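Local coordinates for DUF4276 family protein (Pyrococcus horikoshii, PDB 2P62) that is of unknown function but belongs to a Toprim-like family, the clan named after the catalytic domain shared by topoisomerases and primases, at residues A[161-166]-A[213-218]; A[195-200]-A[205-210]; A[106-111]-A[122-127]; A[5-10]-A[69-74]. All blocks are in the same frame, centred on the assembly; numbering follows the deposited sequence.

Interaction 1: residues A[161-166]-A[213-218]; sequences KLDGIL and GIMIHR
With chi1 at -161°, Asp163 swings its carboxylate clear of its own backbone N and out toward helix 204-218, where Arg218, its CG set between backbone N and carbonyl carbon (chi1 66°), reaches back from the opposite direction on a chain extended from CG to NE. The two flat groups meet end-on with their planes 10° apart. Arg218 NH2 gives a hydrogen bond of 2.7 Å to Asp163 OD1, and Arg218 NH1 one of 3.1 Å to Asp163 OD2, each on the syn side of its oxygen though tilted out of both planes. OD1 is gripped twice, since Tyr211 OH also bonds it. Asp163 lies where helix 152-162 ends in a Schellman motif: Gly164 takes the positive phi, its N bonds Lys161 O at 2.6 Å, and the same glycine is the N-cap of helix 165-168, so the salt bridge ties an interhelical corner to the end of another helix. Replacing the aspartate by an alanine would probably leave the Arg218 guanidinium without its counter-charge and Tyr211 OH without this acceptor. Met215 fills the inner side: its chain bends at chi3 to bring CE to 3.5 Å from Asp163 OD1, while Met215 CA sits 4.2 Å above one face of the guanidinium, offset toward the rim. A flexible thioether suits this position, which also touches Leu159 and Leu222.

Interaction 2: residues A[195-200]-A[205-210]; sequences IANDYT and SGLYEK
Tyr199 reaches helix 204-218 by laying its whole side chain over Leu207, starting with CB, which lies 3.8 Å from Leu207 CD1. Tyr199 CG, anti to its backbone N (chi1 -178°), is equally close to that methyl, which Leu207 offers by holding its own CG anti to its N (chi1 170°). Tyr199 CD1 also lies near Leu207 CD1, CD2 and CE2 lie near Leu207 CB, and CE1 near Leu207 CA and N. The ring rides over Leu207 CB, which stands 3.7 Å from the ring centroid and 3° off the normal, a CH-pi contact square on one face. At the far end Tyr199 CZ comes within 3.5 Å of Leu207 N, and OH is 3.4 Å from Gly206 CA; OH does not bond Leu207 N, but donates to Cys203 O instead. Gly206 has to be small, for a CB built there would fall 2.4 Å from Tyr199 OH. This places the tyrosine across the connection between two successive helices: helix 186-196 closes with a Schellman motif, in which Asp198 adopts positive phi, its N bonds Ile195 O and Tyr199 N bonds Ser194 O, and after a short loop the chain enters helix 204-218. A leucine in place of Tyr199 would probably leave Cys203 O without its hydroxyl donor and strip the flat cover from Leu207 CB. Cys203, whose carbonyl takes this hydroxyl, is also the residue that forms an interchain disulfide. The second subunit is near, its Asp202 OD1 accepting from Ser205 N. Leu207 CD1 is flanked by Asn197, whose OD1 lies 4.4 Å away.

Interaction 3: residues A[106-111]-A[122-127]; sequences EWVLSF and GAIVTE
Ile124 drives its CD1 methyl against helix 104-109, lying 3.9 Å from Leu109 CD1 and 4.2 Å from Val108 CG1. This is helix-on-sheet packing of an alpha/beta fold: strand 123-126, next to strand 129-136 in the mixed sheet, offers a branched aliphatic chain to a helix lying over that face. Isoleucine suits the place because CG1 stands anti to the carbonyl carbon (chi1 -60°) and the chain runs on extended to CD1, long enough to bridge to the helix, where the methyl also comes to 4.1 Å from Leu109 N. The side chains of Leu109 and Ile124 cross at about a right angle, and the leucine sits at the solvent-exposed margin. Val108, with a shorter side chain, takes the inner side, where it packs on Ile131, Pro133 and Val94. Leu112 and Val117 close further around Ile124. Next along the chain, the Phe111 ring lies under Trp107 O, which is 3.3 Å above its plane over the centre, and that same oxygen accepts from Ser110 OG at 2.7 Å, the donor tilted 24° from the carbonyl plane.

Interaction 4: residues A[5-10]-A[69-74]; sequences LIIVEG and QRIPKV
No flat group passes between Ile7 and Ile71, whose meeting is purely aliphatic; the flat group of this region is the Arg70 guanidinium at its margin. Lys73 CE lies over one of its faces, 3.1 Å above the plane, while NE and NH2 make weak hydrogen bonds to Gly43 O and Phe44 O. On the inner side of the helix start, Ile71 bends its chain to carry CD1 toward the sheet, and the methyl comes within 3.5 Å of Ile7 CG2. In Ile7, chi1 of -52° sets CG1 beside the backbone N and anti to the carbonyl carbon, which leaves CG2 anti to the backbone N and facing Ile71; the two side chains slide past each other in opposite directions. One helical turn on, Val74 CG1 lies 4.2 Å from Leu5 CD2. The pairing follows from the two periodicities: alternate residues 5 and 7 share a strand face, residues 71 and 74 share a helix face, and Val74 N bonds Arg70 O at 2.8 Å. Ile7, Ile71 and Val74 are beta-branched, compact and stiff between two buried surfaces, while the longer Leu5 reaches across to Val74. Ile6 points to the opposite face, while strand 2-7 bonds strands 58-63 and 89-97 through its backbone as a central strand. Past it, Gly10 stands at the N-cap position of helix 11-23, its backbone N bonded to Asp13 OD1. A buried strand, parallel to both neighbours and covered by a helix, followed two residues on by a glutamate, Glu9, close to Glu100, is consistent with the Toprim fold.

The four contacts form two pairs on opposite sides of the chain's centre. Interactions 4 and 3 come first along the chain and lie 13 Å apart between centres; both pack a helix on the one mixed sheet, and they touch where Phe111 CD2 meets Pro72 CB at 3.5 Å. Interactions 1 and 2 follow, 12 Å apart, in the all-helical region and share helix 204-218; 195-200 and 205-210 both fall between the segments of interaction 1, and Ile165 CG2 touches Ala196 CB at 3.8 Å. Between the pairs, centres are 27 to 35 Å apart. The protein thus joins a Toprim-like alpha/beta part to a helical part, the latter meeting the second subunit around interaction 2.

Interaction 1: residues A[161-166]-A[213-218]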
loop_
_atom_site.group_PDB
_atom_site.type_symbol
_atom_site.label_atom_id
_atom_site.label_comp_id
_atom_site.label_asym_id
_atom_site.label_seq_id
_atom_site.Cartn_x
_atom_site.Cartn_y
_atom_site.Cartn_z
ATOM N N LYS A 161 -5.901 10.329 -19.645
ATOM C CA LYS A 161 -5.931 10.820 -21.014
ATOM C C LYS A 161 -6.781 12.090 -21.106
ATOM O O LYS A 161 -6.302 13.133 -21.544
ATOM C CB LYS A 161 -6.492 9.739 -21.943
ATOM C CG LYS A 161 -6.464 10.103 -23.419
ATOM C CD LYS A 161 -6.784 8.882 -24.264
ATOM C CE LYS A 161 -6.668 9.169 -25.749
ATOM N NZ LYS A 161 -6.850 7.925 -26.548
ATOM N N LEU A 162 -8.038 12.010 -20.684
ATOM C CA LEU A 162 -8.920 13.173 -20.740
ATOM C C LEU A 162 -8.316 14.375 -20.043
ATOM O O LEU A 162 -8.528 15.518 -20.456
ATOM C CB LEU A 162 -10.266 12.858 -20.095
ATOM C CG LEU A 162 -11.032 11.674 -20.692
ATOM C CD1 LEU A 162 -12.450 11.652 -20.112
ATOM C CD2 LEU A 162 -11.082 11.794 -22.203
ATOM N N ASP A 163 -7.555 14.103 -18.987
ATOM C CA ASP A 163 -6.908 15.141 -18.194
ATOM C C ASP A 163 -5.677 15.690 -18.929
ATOM O O ASP A 163 -5.024 16.619 -18.456
ATOM C CB ASP A 163 -6.503 14.552 -16.840
ATOM C CG ASP A 163 -6.251 15.612 -15.782
ATOM O OD1 ASP A 163 -5.705 15.255 -14.729
ATOM O OD2 ASP A 163 -6.600 16.791 -15.980
ATOM N N GLY A 164 -5.362 15.106 -20.083
ATOM C CA GLY A 164 -4.215 15.556 -20.852
ATOM C C GLY A 164 -2.860 15.076 -20.350
ATOM O O GLY A 164 -1.819 15.488 -20.873
ATOM N N ILE A 165 -2.863 14.204 -19.344
ATOM C CA ILE A 165 -1.620 13.682 -18.771
ATOM C C ILE A 165 -0.838 12.816 -19.765
ATOM O O ILE A 165 0.351 13.045 -19.992
ATOM C CB ILE A 165 -1.880 12.812 -17.498
ATOM C CG1 ILE A 165 -2.675 13.599 -16.443
ATOM C CG2 ILE A 165 -0.554 12.346 -16.914
ATOM C CD1 ILE A 165 -1.952 14.788 -15.856
ATOM N N LEU A 166 -1.502 11.821 -20.351
ATOM C CA LEU A 166 -0.843 10.911 -21.287
ATOM C C LEU A 166 -0.294 11.630 -22.510
ATOM O O LEU A 166 0.591 11.122 -23.198
ATOM C CB LEU A 166 -1.813 9.809 -21.724
ATOM C CG LEU A 166 -2.442 8.980 -20.601
ATOM C CD1 LEU A 166 -3.165 7.766 -21.194
ATOM C CD2 LEU A 166 -1.356 8.543 -19.633
ATOM N N GLY A 213 -9.905 12.977 -5.867
ATOM C CA GLY A 213 -10.404 13.923 -4.884
ATOM C C GLY A 213 -10.107 15.361 -5.254
ATOM O O GLY A 213 -10.927 16.254 -5.053
ATOM N N ILE A 214 -8.921 15.594 -5.793
ATOM C CA ILE A 214 -8.551 16.933 -6.197
ATOM C C ILE A 214 -9.304 17.351 -7.466
ATOM O O ILE A 214 -9.763 18.488 -7.562
ATOM C CB ILE A 214 -7.032 17.023 -6.414
ATOM C CG1 ILE A 214 -6.323 16.912 -5.061
ATOM C CG2 ILE A 214 -6.675 18.318 -7.117
ATOM C CD1 ILE A 214 -4.805 16.867 -5.155
ATOM N N MET A 215 -9.436 16.430 -8.423
ATOM C CA MET A 215 -10.133 16.709 -9.680
ATOM C C MET A 215 -11.544 17.186 -9.403
ATOM O O MET A 215 -12.044 18.093 -10.062
ATOM C CB MET A 215 -10.199 15.462 -10.574
ATOM C CG MET A 215 -10.880 15.715 -11.930
ATOM S SD MET A 215 -10.708 14.367 -13.123
ATOM C CE MET A 215 -9.017 14.677 -13.621
ATOM N N ILE A 216 -12.186 16.560 -8.424
ATOM C CA ILE A 216 -13.543 16.922 -8.058
ATOM C C ILE A 216 -13.600 18.400 -7.695
ATOM O O ILE A 216 -14.639 19.044 -7.837
ATOM C CB ILE A 216 -14.025 16.058 -6.881
ATOM C CG1 ILE A 216 -14.101 14.599 -7.333
ATOM C CG2 ILE A 216 -15.380 16.532 -6.396
ATOM C CD1 ILE A 216 -14.649 13.659 -6.293
ATOM N N HIS A 217 -12.468 18.935 -7.252
ATOM C CA HIS A 217 -12.376 20.335 -6.880
ATOM C C HIS A 217 -11.898 21.251 -8.007
ATOM O O HIS A 217 -12.385 22.370 -8.126
ATOM C CB HIS A 217 -11.460 20.493 -5.665
ATOM C CG HIS A 217 -12.114 20.140 -4.363
ATOM N ND1 HIS A 217 -11.403 19.695 -3.268
ATOM C CD2 HIS A 217 -13.410 20.192 -3.973
ATOM C CE1 HIS A 217 -12.234 19.486 -2.262
ATOM N NE2 HIS A 217 -13.457 19.780 -2.663
ATOM N N ARG A 218 -10.960 20.795 -8.838
ATOM C CA ARG A 218 -10.459 21.646 -9.920
ATOM C C ARG A 218 -11.229 21.548 -11.230
ATOM O O ARG A 218 -11.333 22.538 -11.960
ATOM C CB ARG A 218 -8.971 21.378 -10.197
ATOM C CG ARG A 218 -8.638 20.001 -10.758
ATOM C CD ARG A 218 -7.147 19.901 -11.100
ATOM N NE ARG A 218 -6.702 18.523 -11.316
ATOM C CZ ARG A 218 -6.830 17.847 -12.455
ATOM N NH1 ARG A 218 -7.390 18.414 -13.514
ATOM N NH2 ARG A 218 -6.405 16.592 -12.528
#

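Interaction 2: residues A[195-200]-A[205-210]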
loop_
_atom_site.group_PDB
_atom_site.type_symbol
_atom_site.label_atom_id
_atom_site.label_comp_id
_atom_site.label_asym_id
_atom_site.label_seq_id
_atom_site.Cartn_x
_atom_site.Cartn_y
_atom_site.Cartn_z
ATOM N N ILE A 195 4.494 9.567 -11.225
ATOM C CA ILE A 195 5.582 10.479 -11.532
ATOM C C ILE A 195 5.033 11.807 -12.036
ATOM O O ILE A 195 5.500 12.875 -11.633
ATOM C CB ILE A 195 6.493 9.872 -12.602
ATOM C CG1 ILE A 195 7.108 8.576 -12.064
ATOM C CG2 ILE A 195 7.535 10.888 -13.033
ATOM C CD1 ILE A 195 7.895 7.780 -13.098
ATOM N N ALA A 196 4.032 11.741 -12.910
ATOM C CA ALA A 196 3.436 12.948 -13.466
ATOM C C ALA A 196 2.752 13.797 -12.408
ATOM O O ALA A 196 2.607 15.004 -12.584
ATOM C CB ALA A 196 2.440 12.586 -14.562
ATOM N N ASN A 197 2.321 13.179 -11.313
ATOM C CA ASN A 197 1.653 13.939 -10.257
ATOM C C ASN A 197 2.549 14.080 -9.038
ATOM O O ASN A 197 2.124 14.580 -7.996
ATOM C CB ASN A 197 0.343 13.266 -9.845
ATOM C CG ASN A 197 -0.662 13.203 -10.977
ATOM O OD1 ASN A 197 -1.801 12.782 -10.785
ATOM N ND2 ASN A 197 -0.243 13.617 -12.168
ATOM N N ASP A 198 3.797 13.652 -9.183
ATOM C CA ASP A 198 4.764 13.713 -8.094
ATOM C C ASP A 198 4.173 13.076 -6.834
ATOM O O ASP A 198 4.181 13.676 -5.756
ATOM C CB ASP A 198 5.158 15.167 -7.806
ATOM C CG ASP A 198 6.441 15.273 -6.974
ATOM O OD1 ASP A 198 6.590 16.263 -6.220
ATOM O OD2 ASP A 198 7.307 14.375 -7.086
ATOM N N TYR A 199 3.651 11.859 -6.983
ATOM C CA TYR A 199 3.060 11.125 -5.868
ATOM C C TYR A 199 4.165 10.505 -5.038
ATOM O O TYR A 199 4.963 9.730 -5.552
ATOM C CB TYR A 199 2.158 10.010 -6.374
ATOM C CG TYR A 199 1.483 9.243 -5.265
ATOM C CD1 TYR A 199 0.610 9.882 -4.382
ATOM C CD2 TYR A 199 1.710 7.880 -5.095
ATOM C CE1 TYR A 199 -0.021 9.180 -3.362
ATOM C CE2 TYR A 199 1.087 7.172 -4.080
ATOM C CZ TYR A 199 0.225 7.825 -3.219
ATOM O OH TYR A 199 -0.398 7.125 -2.210
ATOM N N THR A 200 4.193 10.829 -3.751
ATOM C CA THR A 200 5.221 10.309 -2.864
ATOM C C THR A 200 4.753 9.140 -2.002
ATOM O O THR A 200 5.564 8.489 -1.341
ATOM C CB THR A 200 5.726 11.397 -1.926
ATOM O OG1 THR A 200 4.631 11.875 -1.144
ATOM C CG2 THR A 200 6.319 12.560 -2.716
ATOM N N SER A 205 -3.264 3.010 -4.586
ATOM C CA SER A 205 -4.628 3.212 -4.131
ATOM C C SER A 205 -4.751 4.605 -3.528
ATOM O O SER A 205 -5.761 5.277 -3.710
ATOM C CB SER A 205 -5.007 2.152 -3.092
ATOM O OG SER A 205 -4.162 2.204 -1.950
ATOM N N GLY A 206 -3.712 5.031 -2.812
ATOM C CA GLY A 206 -3.724 6.350 -2.204
ATOM C C GLY A 206 -3.683 7.447 -3.252
ATOM O O GLY A 206 -4.217 8.539 -3.050
ATOM N N LEU A 207 -3.042 7.155 -4.378
ATOM C CA LEU A 207 -2.932 8.111 -5.471
ATOM C C LEU A 207 -4.295 8.332 -6.135
ATOM O O LEU A 207 -4.651 9.456 -6.497
ATOM C CB LEU A 207 -1.913 7.611 -6.505
ATOM C CG LEU A 207 -1.847 8.367 -7.839
ATOM C CD1 LEU A 207 -1.442 9.828 -7.604
ATOM C CD2 LEU A 207 -0.868 7.669 -8.762
ATOM N N TYR A 208 -5.060 7.258 -6.288
ATOM C CA TYR A 208 -6.379 7.357 -6.909
ATOM C C TYR A 208 -7.290 8.289 -6.101
ATOM O O TYR A 208 -7.974 9.147 -6.674
ATOM C CB TYR A 208 -6.987 5.955 -7.061
ATOM C CG TYR A 208 -6.088 5.011 -7.839
ATOM C CD1 TYR A 208 -6.211 3.629 -7.706
ATOM C CD2 TYR A 208 -5.072 5.504 -8.673
ATOM C CE1 TYR A 208 -5.344 2.762 -8.376
ATOM C CE2 TYR A 208 -4.197 4.642 -9.350
ATOM C CZ TYR A 208 -4.339 3.274 -9.190
ATOM O OH TYR A 208 -3.470 2.394 -9.795
ATOM N N GLU A 209 -7.283 8.121 -4.777
ATOM C CA GLU A 209 -8.077 8.956 -3.868
ATOM C C GLU A 209 -7.660 10.415 -4.007
ATOM O O GLU A 209 -8.499 11.301 -4.161
ATOM C CB GLU A 209 -7.874 8.534 -2.401
ATOM C CG GLU A 209 -8.542 7.218 -2.004
ATOM C CD GLU A 209 -8.330 6.846 -0.535
ATOM O OE1 GLU A 209 -8.707 7.648 0.349
ATOM O OE2 GLU A 209 -7.786 5.749 -0.271
ATOM N N LYS A 210 -6.355 10.657 -3.950
ATOM C CA LYS A 210 -5.832 12.008 -4.060
ATOM C C LYS A 210 -6.153 12.626 -5.422
ATOM O O LYS A 210 -6.786 13.677 -5.499
ATOM C CB LYS A 210 -4.320 12.009 -3.842
ATOM C CG LYS A 210 -3.721 13.395 -3.811
ATOM C CD LYS A 210 -2.215 13.351 -3.693
ATOM C CE LYS A 210 -1.626 14.757 -3.763
ATOM N NZ LYS A 210 -0.163 14.704 -4.071
#

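Interaction 3: residues A[106-111]-A[122-127]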
loop_
_atom_site.group_PDB
_atom_site.type_symbol
_atom_site.label_atom_id
_atom_site.label_comp_id
_atom_site.label_asym_id
_atom_site.label_seq_id
_atom_site.Cartn_x
_atom_site.Cartn_y
_atom_site.Cartn_z
ATOM N N GLU A 106 -21.881 -14.505 -15.673
ATOM C CA GLU A 106 -21.823 -15.956 -15.513
ATOM C C GLU A 106 -21.069 -16.313 -14.214
ATOM O O GLU A 106 -21.469 -17.219 -13.479
ATOM C CB GLU A 106 -21.127 -16.593 -16.724
ATOM C CG GLU A 106 -21.942 -16.548 -18.016
ATOM C CD GLU A 106 -21.123 -16.939 -19.246
ATOM O OE1 GLU A 106 -20.371 -17.942 -19.159
ATOM O OE2 GLU A 106 -21.232 -16.257 -20.298
ATOM N N TRP A 107 -19.992 -15.584 -13.927
ATOM C CA TRP A 107 -19.202 -15.827 -12.725
ATOM C C TRP A 107 -20.089 -15.763 -11.471
ATOM O O TRP A 107 -20.114 -16.689 -10.651
ATOM C CB TRP A 107 -18.062 -14.803 -12.658
ATOM C CG TRP A 107 -17.124 -14.969 -11.498
ATOM C CD1 TRP A 107 -16.467 -16.105 -11.122
ATOM C CD2 TRP A 107 -16.751 -13.956 -10.551
ATOM N NE1 TRP A 107 -15.710 -15.862 -9.994
ATOM C CE2 TRP A 107 -15.867 -14.553 -9.625
ATOM C CE3 TRP A 107 -17.079 -12.600 -10.399
ATOM C CZ2 TRP A 107 -15.309 -13.843 -8.554
ATOM C CZ3 TRP A 107 -16.521 -11.890 -9.332
ATOM C CH2 TRP A 107 -15.645 -12.516 -8.424
ATOM N N VAL A 108 -20.843 -14.681 -11.332
ATOM C CA VAL A 108 -21.722 -14.536 -10.184
ATOM C C VAL A 108 -22.823 -15.598 -10.193
ATOM O O VAL A 108 -23.081 -16.249 -9.183
ATOM C CB VAL A 108 -22.352 -13.131 -10.170
ATOM C CG1 VAL A 108 -23.360 -13.005 -9.021
ATOM C CG2 VAL A 108 -21.253 -12.093 -10.030
ATOM N N LEU A 109 -23.461 -15.770 -11.346
ATOM C CA LEU A 109 -24.535 -16.742 -11.493
ATOM C C LEU A 109 -24.126 -18.146 -11.026
ATOM O O LEU A 109 -24.932 -18.877 -10.434
ATOM C CB LEU A 109 -24.993 -16.793 -12.954
ATOM C CG LEU A 109 -26.293 -17.571 -13.170
ATOM C CD1 LEU A 109 -27.452 -16.815 -12.517
ATOM C CD2 LEU A 109 -26.547 -17.755 -14.646
ATOM N N SER A 110 -22.876 -18.518 -11.300
ATOM C CA SER A 110 -22.348 -19.828 -10.911
ATOM C C SER A 110 -22.253 -19.992 -9.389
ATOM O O SER A 110 -22.012 -21.094 -8.902
ATOM C CB SER A 110 -20.956 -20.051 -11.518
ATOM O OG SER A 110 -19.953 -19.360 -10.767
ATOM N N PHE A 111 -22.430 -18.901 -8.648
ATOM C CA PHE A 111 -22.382 -18.940 -7.187
ATOM C C PHE A 111 -23.769 -19.164 -6.593
ATOM O O PHE A 111 -23.896 -19.532 -5.429
ATOM C CB PHE A 111 -21.818 -17.620 -6.629
ATOM C CG PHE A 111 -20.404 -17.341 -7.046
ATOM C CD1 PHE A 111 -19.970 -16.037 -7.249
ATOM C CD2 PHE A 111 -19.518 -18.385 -7.271
ATOM C CE1 PHE A 111 -18.679 -15.780 -7.678
ATOM C CE2 PHE A 111 -18.222 -18.140 -7.700
ATOM C CZ PHE A 111 -17.803 -16.836 -7.905
ATOM N N GLY A 122 -30.804 -6.183 -15.794
ATOM C CA GLY A 122 -29.433 -6.653 -15.747
ATOM C C GLY A 122 -28.985 -7.137 -14.376
ATOM O O GLY A 122 -27.808 -7.425 -14.181
ATOM N N ALA A 123 -29.903 -7.226 -13.419
ATOM C CA ALA A 123 -29.545 -7.709 -12.091
ATOM C C ALA A 123 -30.112 -9.107 -11.860
ATOM O O ALA A 123 -31.104 -9.489 -12.477
ATOM C CB ALA A 123 -30.060 -6.759 -11.036
ATOM N N ILE A 124 -29.463 -9.876 -10.989
ATOM C CA ILE A 124 -29.915 -11.230 -10.656
ATOM C C ILE A 124 -30.681 -11.098 -9.332
ATOM O O ILE A 124 -30.106 -10.715 -8.310
ATOM C CB ILE A 124 -28.705 -12.205 -10.468
ATOM C CG1 ILE A 124 -27.889 -12.288 -11.757
ATOM C CG2 ILE A 124 -29.191 -13.603 -10.114
ATOM C CD1 ILE A 124 -26.647 -13.145 -11.637
ATOM N N VAL A 125 -31.976 -11.400 -9.352
ATOM C CA VAL A 125 -32.784 -11.275 -8.147
ATOM C C VAL A 125 -33.078 -12.641 -7.554
ATOM O O VAL A 125 -33.600 -13.529 -8.226
ATOM C CB VAL A 125 -34.138 -10.539 -8.431
ATOM C CG1 VAL A 125 -34.877 -10.281 -7.133
ATOM C CG2 VAL A 125 -33.892 -9.222 -9.159
ATOM N N THR A 126 -32.719 -12.803 -6.288
ATOM C CA THR A 126 -32.954 -14.051 -5.588
ATOM C C THR A 126 -33.093 -13.701 -4.118
ATOM O O THR A 126 -32.390 -12.823 -3.614
ATOM C CB THR A 126 -31.787 -15.049 -5.803
ATOM O OG1 THR A 126 -32.082 -16.287 -5.146
ATOM C CG2 THR A 126 -30.493 -14.496 -5.263
ATOM N N GLU A 127 -34.025 -14.364 -3.439
ATOM C CA GLU A 127 -34.252 -14.106 -2.025
ATOM C C GLU A 127 -34.606 -12.629 -1.841
ATOM O O GLU A 127 -34.367 -12.059 -0.784
ATOM C CB GLU A 127 -32.986 -14.449 -1.234
ATOM C CG GLU A 127 -33.060 -15.691 -0.341
ATOM C CD GLU A 127 -33.681 -16.919 -1.007
ATOM O OE1 GLU A 127 -34.922 -17.055 -0.950
ATOM O OE2 GLU A 127 -32.930 -17.745 -1.578
#

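Interaction 4: residues A[5-10]-A[69-74]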
loop_
_atom_site.group_PDB
_atom_site.type_symbol
_atom_site.label_atom_id
_atom_site.label_comp_id
_atom_site.label_asym_id
_atom_site.label_seq_id
_atom_site.Cartn_x
_atom_site.Cartn_y
_atom_site.Cartn_z
ATOM N N LEU A 5 -24.369 -4.200 -0.101
ATOM C CA LEU A 5 -23.034 -4.778 -0.047
ATOM C C LEU A 5 -22.284 -4.598 -1.371
ATOM O O LEU A 5 -22.799 -4.917 -2.447
ATOM C CB LEU A 5 -23.133 -6.271 0.298
ATOM C CG LEU A 5 -21.836 -7.081 0.412
ATOM C CD1 LEU A 5 -20.958 -6.477 1.510
ATOM C CD2 LEU A 5 -22.159 -8.544 0.732
ATOM N N ILE A 6 -21.067 -4.072 -1.275
ATOM C CA ILE A 6 -20.215 -3.860 -2.438
ATOM C C ILE A 6 -18.952 -4.706 -2.289
ATOM O O ILE A 6 -18.173 -4.526 -1.351
ATOM C CB ILE A 6 -19.817 -2.379 -2.593
ATOM C CG1 ILE A 6 -21.078 -1.506 -2.649
ATOM C CG2 ILE A 6 -18.976 -2.208 -3.861
ATOM C CD1 ILE A 6 -20.830 -0.027 -2.944
ATOM N N ILE A 7 -18.769 -5.641 -3.216
ATOM C CA ILE A 7 -17.621 -6.538 -3.198
ATOM C C ILE A 7 -16.652 -6.235 -4.332
ATOM O O ILE A 7 -17.015 -6.309 -5.505
ATOM C CB ILE A 7 -18.059 -8.010 -3.331
ATOM C CG1 ILE A 7 -19.138 -8.334 -2.286
ATOM C CG2 ILE A 7 -16.837 -8.921 -3.161
ATOM C CD1 ILE A 7 -19.762 -9.717 -2.437
ATOM N N VAL A 8 -15.423 -5.888 -3.972
ATOM C CA VAL A 8 -14.390 -5.581 -4.951
ATOM C C VAL A 8 -13.219 -6.520 -4.718
ATOM O O VAL A 8 -13.199 -7.251 -3.726
ATOM C CB VAL A 8 -13.910 -4.122 -4.818
ATOM C CG1 VAL A 8 -15.047 -3.174 -5.151
ATOM C CG2 VAL A 8 -13.402 -3.868 -3.409
ATOM N N GLU A 9 -12.235 -6.497 -5.614
ATOM C CA GLU A 9 -11.088 -7.389 -5.475
ATOM C C GLU A 9 -9.996 -6.941 -4.506
ATOM O O GLU A 9 -9.537 -7.740 -3.698
ATOM C CB GLU A 9 -10.450 -7.667 -6.839
ATOM C CG GLU A 9 -9.439 -8.805 -6.781
ATOM C CD GLU A 9 -8.802 -9.098 -8.124
ATOM O OE1 GLU A 9 -9.522 -9.046 -9.145
ATOM O OE2 GLU A 9 -7.587 -9.396 -8.156
ATOM N N GLY A 10 -9.575 -5.681 -4.587
ATOM C CA GLY A 10 -8.520 -5.205 -3.705
ATOM C C GLY A 10 -8.647 -3.772 -3.216
ATOM O O GLY A 10 -9.650 -3.097 -3.471
ATOM N N GLN A 69 -12.354 -17.631 -3.745
ATOM C CA GLN A 69 -13.086 -18.806 -3.289
ATOM C C GLN A 69 -14.029 -18.529 -2.118
ATOM O O GLN A 69 -14.792 -19.405 -1.702
ATOM C CB GLN A 69 -12.086 -19.892 -2.898
ATOM C CG GLN A 69 -12.705 -21.230 -2.568
ATOM C CD GLN A 69 -11.661 -22.281 -2.270
ATOM O OE1 GLN A 69 -10.813 -22.582 -3.112
ATOM N NE2 GLN A 69 -11.711 -22.845 -1.067
ATOM N N ARG A 70 -13.979 -17.308 -1.592
ATOM C CA ARG A 70 -14.824 -16.942 -0.464
ATOM C C ARG A 70 -16.044 -16.118 -0.882
ATOM O O ARG A 70 -17.013 -16.024 -0.126
ATOM C CB ARG A 70 -14.011 -16.167 0.576
ATOM C CG ARG A 70 -14.453 -16.438 2.011
ATOM C CD ARG A 70 -14.025 -15.343 2.974
ATOM N NE ARG A 70 -14.443 -15.637 4.343
ATOM C CZ ARG A 70 -13.868 -16.549 5.125
ATOM N NH1 ARG A 70 -12.840 -17.261 4.677
ATOM N NH2 ARG A 70 -14.323 -16.752 6.354
ATOM N N ILE A 71 -15.995 -15.524 -2.075
ATOM C CA ILE A 71 -17.104 -14.718 -2.592
ATOM C C ILE A 71 -18.431 -15.487 -2.516
ATOM O O ILE A 71 -19.432 -14.968 -2.017
ATOM C CB ILE A 71 -16.870 -14.299 -4.074
ATOM C CG1 ILE A 71 -15.586 -13.476 -4.207
ATOM C CG2 ILE A 71 -18.074 -13.524 -4.595
ATOM C CD1 ILE A 71 -15.566 -12.193 -3.411
ATOM N N PRO A 72 -18.461 -16.732 -3.022
ATOM C CA PRO A 72 -19.704 -17.506 -2.968
ATOM C C PRO A 72 -20.101 -17.806 -1.524
ATOM O O PRO A 72 -21.284 -17.885 -1.183
ATOM C CB PRO A 72 -19.356 -18.772 -3.749
ATOM C CG PRO A 72 -17.889 -18.936 -3.472
ATOM C CD PRO A 72 -17.381 -17.522 -3.641
ATOM N N LYS A 73 -19.091 -17.973 -0.681
ATOM C CA LYS A 73 -19.310 -18.253 0.729
ATOM C C LYS A 73 -19.992 -17.034 1.355
ATOM O O LYS A 73 -20.916 -17.163 2.161
ATOM C CB LYS A 73 -17.959 -18.555 1.393
ATOM C CG LYS A 73 -18.003 -18.995 2.856
ATOM C CD LYS A 73 -17.772 -17.820 3.813
ATOM C CE LYS A 73 -16.839 -18.200 4.977
ATOM N NZ LYS A 73 -17.300 -19.389 5.771
ATOM N N VAL A 74 -19.549 -15.847 0.958
ATOM C CA VAL A 74 -20.128 -14.613 1.472
ATOM C C VAL A 74 -21.558 -14.412 0.985
ATOM O O VAL A 74 -22.420 -13.985 1.747
ATOM C CB VAL A 74 -19.296 -13.398 1.049
ATOM C CG1 VAL A 74 -20.007 -12.109 1.453
ATOM C CG2 VAL A 74 -17.930 -13.479 1.687
#